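Local coordinates for similar to yteR (Bacilus subtilis) (Clostridium acetobutylicum, PDB 4WU0), which belongs to glycoside hydrolase family 105 and probably hydrolyses unsaturated rhamnogalacturonan fragments derived from pectin, at residues G80-I84 with A98-L102. Sequence-based numbering, arbitrary orientation.
Sequences GKILI and ALINL
L99 lays its isobutyl branch over the turn of helix formed by G80, L83 and I84, the broadest overlap in this helical hairpin of an (alpha/alpha)6-barrel, the fold of the GH88 and GH105 hydrolases. Helices 80-90 and 93-108 follow each other in the chain and run back roughly antiparallel, their segments crossing at -147° with axes 10.0 Å apart. No hydrogen bond joins the segments; the contact is van der Waals packing, largely between aliphatic side chains.

The two methyls of L99 divide the work. CD1 rests against the carbonyl group of L83, 3.8 Å from its O, while CD2 lies over both CG1 of I84 and the carbonyl O of G80, 3.4 Å from that oxygen. G80 O accepts the helical bond from I84 N, and the methyl is in van der Waals contact with it. Where CG1 meets CD2, the side chains of I84 and L99 cross at about a right angle.

L83 answers from the opposite helix. Its CG stands anti to the carbonyl carbon (chi1 -65°) and chi2 near 177° carries CD1 outward, where it touches both the methyl of A98 and CD1 of L102, 3.9 Å from each. Elsewhere, F138 of helix 129-146 covers L99, and I64 and Y67 pack on L102. Glycine at position 80 presents bare backbone to L102, whose CD1 comes within 3.5 Å of G80 CA.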
# COMPACT_ATOMS: atom_id res chain seq x y z
N GLY A 80 -5.97 5.84 9.23
CA GLY A 80 -7.39 6.02 9.32
C GLY A 80 -8.19 4.79 8.89
O GLY A 80 -9.33 4.59 9.32
N LYS A 81 -7.64 3.97 8.01
CA LYS A 81 -8.35 2.78 7.56
C LYS A 81 -8.62 1.83 8.71
O LYS A 81 -9.75 1.38 8.88
CB LYS A 81 -7.58 2.08 6.47
CG LYS A 81 -7.33 2.93 5.24
CD LYS A 81 -6.30 2.28 4.37
CE LYS A 81 -6.01 3.07 3.12
NZ LYS A 81 -4.97 2.36 2.30
N ILE A 82 -7.60 1.50 9.51
CA ILE A 82 -7.88 0.66 10.68
C ILE A 82 -8.84 1.33 11.66
O ILE A 82 -9.61 0.65 12.34
CB ILE A 82 -6.59 0.15 11.37
CG1 ILE A 82 -6.90 -0.98 12.36
CG2 ILE A 82 -5.81 1.25 12.02
CD1 ILE A 82 -7.33 -2.32 11.72
N LEU A 83 -8.79 2.66 11.77
CA LEU A 83 -9.73 3.36 12.63
C LEU A 83 -11.19 3.19 12.18
O LEU A 83 -12.08 3.07 13.02
CB LEU A 83 -9.39 4.85 12.75
CG LEU A 83 -8.06 5.20 13.42
CD1 LEU A 83 -7.85 6.72 13.38
CD2 LEU A 83 -8.04 4.71 14.85
N ILE A 84 -11.43 3.16 10.87
CA ILE A 84 -12.76 2.86 10.35
C ILE A 84 -13.19 1.48 10.81
O ILE A 84 -14.33 1.30 11.28
CB ILE A 84 -12.83 3.00 8.82
CG1 ILE A 84 -12.59 4.46 8.44
CG2 ILE A 84 -14.20 2.55 8.28
CD1 ILE A 84 -12.40 4.69 6.95
N ALA A 98 -11.11 10.71 16.11
CA ALA A 98 -9.81 10.63 15.46
C ALA A 98 -9.96 10.67 13.94
O ALA A 98 -9.19 11.33 13.23
CB ALA A 98 -9.06 9.36 15.91
N LEU A 99 -10.99 10.01 13.44
CA LEU A 99 -11.27 10.00 12.01
C LEU A 99 -11.65 11.39 11.51
O LEU A 99 -11.23 11.79 10.42
CB LEU A 99 -12.37 8.98 11.70
CG LEU A 99 -11.84 7.53 11.63
CD1 LEU A 99 -12.97 6.52 11.76
CD2 LEU A 99 -11.08 7.34 10.33
N ILE A 100 -12.42 12.12 12.31
CA ILE A 100 -12.78 13.49 11.96
C ILE A 100 -11.51 14.33 11.87
O ILE A 100 -11.37 15.16 10.97
CB ILE A 100 -13.75 14.08 13.00
CG1 ILE A 100 -15.13 13.46 12.81
CG2 ILE A 100 -13.84 15.61 12.88
CD1 ILE A 100 -16.02 13.56 14.04
N ASN A 101 -10.57 14.10 12.78
CA ASN A 101 -9.33 14.86 12.76
C ASN A 101 -8.51 14.57 11.51
O ASN A 101 -7.96 15.49 10.90
CB ASN A 101 -8.50 14.61 14.04
CG ASN A 101 -9.13 15.20 15.28
OD1 ASN A 101 -9.83 16.23 15.21
ND2 ASN A 101 -8.91 14.56 16.43
N LEU A 102 -8.44 13.31 11.09
CA LEU A 102 -7.72 12.98 9.88
C LEU A 102 -8.42 13.55 8.65
O LEU A 102 -7.77 14.07 7.75
CB LEU A 102 -7.59 11.46 9.72
CG LEU A 102 -6.71 10.78 10.77
CD1 LEU A 102 -6.84 9.26 10.62
CD2 LEU A 102 -5.24 11.20 10.66